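Local atomic coordinates of solute Binding Protein, BlMnBP1 in complex with mannotriose (Bifidobacterium, PDB entry 6FUV), a protein that binds manno-oligosaccharides such as beta-mannotriose and probably delivers them to an ABC transporter that supports growth on beta-mannan. Residues Tyr175-Glu180 against Glu250-Lys255; Gln273-Gly278 against Asp282-Met287. All blocks are in the same frame, centred on the assembly; numbering follows the deposited sequence.

Overall arrangement
Both contacts lie on the same side of the chain's centre, their centres about 14 Å apart. Contact 1 sets the loop after strand 172-174 against helix 249-257; contact 2 sets helix 270-275 against strand 284-288, an outer strand of the sheet that also holds strand 172-174. They meet where Lys253 packs on residues 273-278: Lys253 CA lies 3.8 Å from Met274 CG, and Lys253 O lies 3.7 Å from Ala277 CB. Each supplies the glycan pocket. Glu250 and Lys253 of contact 1 and Gln273 of contact 2 bind one mannose, and beside it Lys253 NZ and Gln273 OE1 are 3.4 Å apart, at best a weak interaction.

Contact 1. Residues Tyr175-Glu180 against Glu250-Lys255; sequences YTNFAE and ESSKGK. With BMA (beta-D-mannopyranose), chain B.
The hydroxyl of Tyr175 is gripped from two directions: the backbone N of Asp248 bonds to it, and a water sits 2.8 Å from Tyr175 OH. That water donates a hydrogen bond to Ser251 OG at 2.8 Å and accepts one from Lys255 NZ, so it stands in for direct polar bonding between the loop 175-180 and the helix 250-255. In this periplasmic binding protein fold the loop leaves strand 172-174, while helix 249-257 carries Glu250 and Lys253, which bind the sugar. The direct contact is modest, 144 Å² in all, and mainly van der Waals. With CG of Tyr175 anti to its own N (chi1 -164°), the ring reaches the helix and meets Ser252 CB obliquely, CE2 to CB being 3.6 Å.

On the sugar side, Lys253 runs out extended to an ammonium with three good partners, besides a weak approach to Gln273 OE1. Its NZ makes a salt bridge of 2.7 Å with Glu250 OE1, approaching the syn side of that carboxylate but 32° out of its plane. The same NZ donates to mannose O1 at 3.0 Å and mannose O2 at 2.9 Å. Mannose O1 in turn donates to Glu250 OE2 at 2.7 Å; together the two side chains clasp the anomeric hydroxyl, one as donor and one as acceptor. A leucine in place of Lys253 would probably leave Glu250 OE1 without its counter-charge and deprive mannose O1 and O2 of a shared donor. Trp249 NE1 and Gln273 OE1 also bond to this mannose.

Closer to the loop, the Asn177 amide packs against Ser252 OG without bonding to it, ND2 to OG being 3.6 Å. The hydrogen bond of Ser252 OG goes instead to the backbone O of Trp249, while Asn177 OD1 lies in the plane of the Tyr175 ring, at its edge.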
loop_
_atom_site.group_PDB
_atom_site.type_symbol
_atom_site.label_atom_id
_atom_site.label_comp_id
_atom_site.label_asym_id
_atom_site.label_seq_id
_atom_site.Cartn_x
_atom_site.Cartn_y
_atom_site.Cartn_z
ATOM N N TYR A 175 12.152 12.114 -6.168
ATOM C CA TYR A 175 10.932 12.762 -6.632
ATOM C C TYR A 175 9.839 12.531 -5.592
ATOM O O TYR A 175 9.574 11.395 -5.208
ATOM C CB TYR A 175 10.551 12.194 -8.014
ATOM C CG TYR A 175 9.546 13.002 -8.809
ATOM C CD1 TYR A 175 9.940 14.140 -9.509
ATOM C CD2 TYR A 175 8.228 12.610 -8.910
ATOM C CE1 TYR A 175 8.996 14.917 -10.238
ATOM C CE2 TYR A 175 7.314 13.357 -9.625
ATOM C CZ TYR A 175 7.693 14.495 -10.287
ATOM O OH TYR A 175 6.758 15.183 -11.008
ATOM N N THR A 176 9.229 13.603 -5.121
ATOM C CA THR A 176 8.307 13.480 -3.999
ATOM C C THR A 176 6.900 13.062 -4.415
ATOM O O THR A 176 6.171 12.475 -3.621
ATOM C CB THR A 176 8.194 14.811 -3.262
ATOM O OG1 THR A 176 7.566 15.777 -4.133
ATOM C CG2 THR A 176 9.501 15.351 -2.779
ATOM N N ASN A 177 6.488 13.369 -5.627
ATOM C CA ASN A 177 5.079 13.300 -5.999
ATOM C C ASN A 177 4.174 13.958 -4.951
ATOM O O ASN A 177 3.040 13.541 -4.682
ATOM C CB ASN A 177 4.656 11.870 -6.261
ATOM C CG ASN A 177 5.033 11.413 -7.631
ATOM O OD1 ASN A 177 4.468 11.856 -8.630
ATOM N ND2 ASN A 177 6.008 10.506 -7.689
ATOM N N PHE A 178 4.672 15.025 -4.360
ATOM C CA PHE A 178 3.892 15.882 -3.488
ATOM C C PHE A 178 2.454 16.084 -3.933
ATOM O O PHE A 178 1.573 16.062 -3.078
ATOM C CB PHE A 178 4.648 17.225 -3.371
ATOM C CG PHE A 178 3.904 18.330 -2.696
ATOM C CD1 PHE A 178 3.038 19.154 -3.435
ATOM C CD2 PHE A 178 4.131 18.628 -1.369
ATOM C CE1 PHE A 178 2.367 20.193 -2.815
ATOM C CE2 PHE A 178 3.423 19.701 -0.749
ATOM C CZ PHE A 178 2.561 20.450 -1.477
ATOM N N ALA A 179 2.210 16.306 -5.230
ATOM C CA ALA A 179 0.860 16.632 -5.680
ATOM C C ALA A 179 -0.103 15.459 -5.592
ATOM O O ALA A 179 -1.304 15.665 -5.713
ATOM C CB ALA A 179 0.877 17.134 -7.115
ATOM N N GLU A 180 0.372 14.249 -5.354
ATOM C CA GLU A 180 -0.506 13.110 -5.127
ATOM C C GLU A 180 -0.554 12.876 -3.627
ATOM O O GLU A 180 0.444 12.512 -3.018
ATOM C CB GLU A 180 -0.019 11.873 -5.876
ATOM C CG GLU A 180 -0.037 12.011 -7.353
ATOM C CD GLU A 180 -1.428 11.972 -7.970
ATOM O OE1 GLU A 180 -2.321 11.390 -7.369
ATOM O OE2 GLU A 180 -1.624 12.528 -9.081
ATOM N N GLU A 250 1.891 10.200 -13.451
ATOM C CA GLU A 250 2.007 9.331 -14.622
ATOM C C GLU A 250 3.322 9.561 -15.368
ATOM O O GLU A 250 3.955 8.611 -15.857
ATOM C CB GLU A 250 0.854 9.540 -15.585
ATOM C CG GLU A 250 -0.523 9.164 -15.079
ATOM C CD GLU A 250 -0.661 7.699 -14.710
ATOM O OE1 GLU A 250 0.125 6.873 -15.185
ATOM O OE2 GLU A 250 -1.620 7.400 -13.982
ATOM N N SER A 251 3.738 10.821 -15.498
ATOM C CA SER A 251 5.002 11.087 -16.171
ATOM C C SER A 251 6.214 10.673 -15.335
ATOM O O SER A 251 7.260 10.377 -15.906
ATOM C CB SER A 251 5.047 12.566 -16.551
ATOM O OG SER A 251 5.202 13.405 -15.449
ATOM N N SER A 252 6.086 10.581 -14.005
ATOM C CA SER A 252 7.217 10.177 -13.168
ATOM C C SER A 252 7.622 8.734 -13.426
ATOM O O SER A 252 8.800 8.377 -13.277
ATOM C CB SER A 252 6.879 10.401 -11.700
ATOM O OG SER A 252 6.148 9.366 -11.107
ATOM N N LYS A 253 6.658 7.900 -13.832
ATOM C CA LYS A 253 6.968 6.524 -14.205
ATOM C C LYS A 253 7.965 6.490 -15.355
ATOM O O LYS A 253 8.954 5.762 -15.333
ATOM C CB LYS A 253 5.682 5.784 -14.586
ATOM C CG LYS A 253 4.621 5.648 -13.488
ATOM C CD LYS A 253 3.329 5.073 -14.083
ATOM C CE LYS A 253 2.163 5.262 -13.180
ATOM N NZ LYS A 253 0.898 4.730 -13.701
ATOM N N GLY A 254 7.709 7.259 -16.388
ATOM C CA GLY A 254 8.649 7.303 -17.478
ATOM C C GLY A 254 9.985 7.861 -17.050
ATOM O O GLY A 254 11.033 7.391 -17.498
ATOM N N LYS A 255 9.962 8.902 -16.222
ATOM C CA LYS A 255 11.205 9.559 -15.861
ATOM C C LYS A 255 12.081 8.621 -15.042
ATOM O O LYS A 255 13.302 8.661 -15.159
ATOM C CB LYS A 255 10.915 10.834 -15.083
ATOM C CG LYS A 255 10.413 12.033 -15.915
ATOM C CD LYS A 255 10.097 13.196 -14.991
ATOM C CE LYS A 255 9.745 14.433 -15.730
ATOM N NZ LYS A 255 9.062 15.374 -14.832
HETATM C C1 BMA B . -2.579 4.604 -11.936
HETATM C C2 BMA B . -1.649 3.561 -11.315
HETATM C C3 BMA B . -2.166 3.231 -9.896
HETATM C C4 BMA B . -2.232 4.538 -9.075
HETATM C C5 BMA B . -3.041 5.606 -9.826
HETATM C C6 BMA B . -3.054 6.982 -9.103
HETATM O O1 BMA B . -2.083 4.893 -13.176
HETATM O O2 BMA B . -0.322 4.087 -11.157
HETATM O O3 BMA B . -1.376 2.212 -9.320
HETATM O O4 BMA B . -2.893 4.388 -7.813
HETATM O O5 BMA B . -2.523 5.772 -11.168
HETATM O O6 BMA B . -4.017 7.830 -9.717
HETATM O O HOH W 1 7.107 14.330 -13.614
#

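Contact 2. Residues Gln273-Gly278 against Asp282-Met287; sequences QMKQAG and DDVQYM. With BMA (beta-D-mannopyranose), chain B.
Lys275 and Val284 bury the most surface here, 78 and 77 Å², and their side chains run antiparallel alongside one another. Lys275 CG lies 3.9 Å from Val284 CB. Beyond it the chain stays extended until a bend at the last torsion (chi4 -54°) brings NZ to Val284 O at 2.6 Å. The ammonium meets this carbonyl almost head-on, with a C=O...N angle of 162°. Ala281 O is a second acceptor for NZ, and a water 3.1 Å from Lys275 NZ links it to Asp282 OD1, so the opposite charges, 4.9 Å apart between NZ and OD1, are joined through solvent.

The contact thus ties helix 270-275 to strand 284-288, an outer strand of the four-stranded sheet in this alpha/beta lobe of the binding-protein fold. Met274 adds the apolar share: its CB packs 4.0 Å from Val284 CG1, and its extended side chain also packs on Trp249 and Met256.

One residue earlier, Gln273 turns to the mannose, its amide using both ends: OE1 accepts from mannose O2 at 2.6 Å, and NE2 donates to mannose O3 at 2.9 Å along a nearly straight line (169°).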
loop_
_atom_site.group_PDB
_atom_site.type_symbol
_atom_site.label_atom_id
_atom_site.label_comp_id
_atom_site.label_asym_id
_atom_site.label_seq_id
_atom_site.Cartn_x
_atom_site.Cartn_y
_atom_site.Cartn_z
ATOM N N GLN A 273 5.116 -1.165 -12.828
ATOM C CA GLN A 273 4.510 -0.060 -13.561
ATOM C C GLN A 273 5.601 0.818 -14.156
ATOM O O GLN A 273 5.436 1.380 -15.240
ATOM C CB GLN A 273 3.597 0.792 -12.651
ATOM C CG GLN A 273 2.405 0.076 -12.037
ATOM C CD GLN A 273 1.406 0.974 -11.335
ATOM O OE1 GLN A 273 1.363 2.168 -11.532
ATOM N NE2 GLN A 273 0.574 0.373 -10.532
ATOM N N MET A 274 6.708 1.000 -13.440
ATOM C CA MET A 274 7.783 1.827 -13.951
ATOM C C MET A 274 8.768 1.055 -14.814
ATOM O O MET A 274 9.360 1.650 -15.708
ATOM C CB MET A 274 8.485 2.482 -12.775
ATOM C CG MET A 274 7.561 3.424 -12.007
ATOM S SD MET A 274 8.342 4.325 -10.688
ATOM C CE MET A 274 6.939 5.180 -9.992
ATOM N N LYS A 275 8.962 -0.243 -14.558
ATOM C CA LYS A 275 9.702 -1.081 -15.485
ATOM C C LYS A 275 9.085 -1.020 -16.866
ATOM O O LYS A 275 9.808 -0.921 -17.861
ATOM C CB LYS A 275 9.734 -2.521 -14.990
ATOM C CG LYS A 275 10.764 -2.857 -13.952
ATOM C CD LYS A 275 10.784 -4.401 -13.642
ATOM C CE LYS A 275 11.942 -4.810 -12.731
ATOM N NZ LYS A 275 13.290 -4.372 -13.256
ATOM N N GLN A 276 7.745 -1.058 -16.928
ATOM C CA GLN A 276 6.969 -1.082 -18.162
ATOM C C GLN A 276 6.813 0.283 -18.810
ATOM O O GLN A 276 6.360 0.355 -19.947
ATOM C CB GLN A 276 5.549 -1.618 -17.899
ATOM C CG GLN A 276 5.396 -3.052 -17.427
ATOM C CD GLN A 276 3.933 -3.331 -16.880
ATOM O OE1 GLN A 276 3.085 -2.415 -16.785
ATOM N NE2 GLN A 276 3.684 -4.565 -16.466
ATOM N N ALA A 277 7.113 1.360 -18.117
ATOM C CA ALA A 277 6.848 2.699 -18.612
ATOM C C ALA A 277 7.883 3.173 -19.598
ATOM O O ALA A 277 7.868 4.315 -20.031
ATOM C CB ALA A 277 6.756 3.666 -17.428
ATOM N N GLY A 278 8.793 2.302 -19.974
ATOM C CA GLY A 278 9.827 2.709 -20.895
ATOM C C GLY A 278 10.609 1.507 -21.340
ATOM O O GLY A 278 10.305 0.385 -20.994
ATOM N N ASP A 282 15.132 -2.940 -17.072
ATOM C CA ASP A 282 16.103 -3.624 -16.224
ATOM C C ASP A 282 16.870 -2.654 -15.338
ATOM O O ASP A 282 17.482 -3.091 -14.365
ATOM C CB ASP A 282 17.088 -4.439 -17.074
ATOM C CG ASP A 282 16.512 -5.765 -17.537
ATOM O OD1 ASP A 282 15.312 -6.013 -17.386
ATOM O OD2 ASP A 282 17.277 -6.599 -18.010
ATOM N N ASP A 283 16.845 -1.350 -15.650
ATOM C CA ASP A 283 17.431 -0.334 -14.776
ATOM C C ASP A 283 16.534 0.025 -13.587
ATOM O O ASP A 283 17.023 0.591 -12.612
ATOM C CB ASP A 283 17.745 0.948 -15.549
ATOM C CG ASP A 283 18.594 0.707 -16.815
ATOM O OD1 ASP A 283 19.355 -0.270 -16.859
ATOM O OD2 ASP A 283 18.565 1.547 -17.710
ATOM N N VAL A 284 15.250 -0.301 -13.634
ATOM C CA VAL A 284 14.318 0.027 -12.563
ATOM C C VAL A 284 14.303 -1.128 -11.573
ATOM O O VAL A 284 13.871 -2.237 -11.888
ATOM C CB VAL A 284 12.913 0.307 -13.114
ATOM C CG1 VAL A 284 12.037 0.722 -11.973
ATOM C CG2 VAL A 284 12.968 1.306 -14.237
ATOM N N GLN A 285 14.753 -0.862 -10.362
ATOM C CA GLN A 285 14.963 -1.852 -9.327
ATOM C C GLN A 285 14.223 -1.429 -8.071
ATOM O O GLN A 285 13.647 -0.355 -7.979
ATOM C CB GLN A 285 16.453 -2.015 -9.020
ATOM C CG GLN A 285 17.256 -2.505 -10.190
ATOM C CD GLN A 285 17.030 -3.949 -10.474
ATOM O OE1 GLN A 285 16.914 -4.747 -9.569
ATOM N NE2 GLN A 285 16.940 -4.295 -11.752
ATOM N N TYR A 286 14.289 -2.285 -7.070
ATOM C CA TYR A 286 13.548 -2.092 -5.831
ATOM C C TYR A 286 14.454 -2.426 -4.668
ATOM O O TYR A 286 14.964 -3.525 -4.604
ATOM C CB TYR A 286 12.313 -2.990 -5.849
ATOM C CG TYR A 286 11.391 -2.847 -4.661
ATOM C CD1 TYR A 286 10.877 -1.633 -4.304
ATOM C CD2 TYR A 286 11.039 -3.946 -3.911
ATOM C CE1 TYR A 286 10.022 -1.521 -3.236
ATOM C CE2 TYR A 286 10.225 -3.856 -2.841
ATOM C CZ TYR A 286 9.694 -2.646 -2.507
ATOM O OH TYR A 286 8.885 -2.560 -1.411
ATOM N N MET A 287 14.646 -1.475 -3.772
ATOM C CA MET A 287 15.460 -1.668 -2.591
ATOM C C MET A 287 14.677 -1.508 -1.293
ATOM O O MET A 287 13.668 -0.793 -1.226
ATOM C CB MET A 287 16.649 -0.698 -2.559
ATOM C CG MET A 287 16.356 0.694 -2.771
ATOM S SD MET A 287 17.793 1.774 -2.473
ATOM C CE MET A 287 17.636 1.863 -0.748
HETATM C C1 BMA B . -2.579 4.604 -11.936
HETATM C C2 BMA B . -1.649 3.561 -11.315
HETATM C C3 BMA B . -2.166 3.231 -9.896
HETATM C C4 BMA B . -2.232 4.538 -9.075
HETATM C C5 BMA B . -3.041 5.606 -9.826
HETATM C C6 BMA B . -3.054 6.982 -9.103
HETATM O O1 BMA B . -2.083 4.893 -13.176
HETATM O O2 BMA B . -0.322 4.087 -11.157
HETATM O O3 BMA B . -1.376 2.212 -9.320
HETATM O O4 BMA B . -2.893 4.388 -7.813
HETATM O O5 BMA B . -2.523 5.772 -11.168
HETATM O O6 BMA B . -4.017 7.830 -9.717
HETATM O O HOH W 2 13.389 -6.074 -15.804
HETATM O O HOH W 3 15.103 -7.167 -12.423
#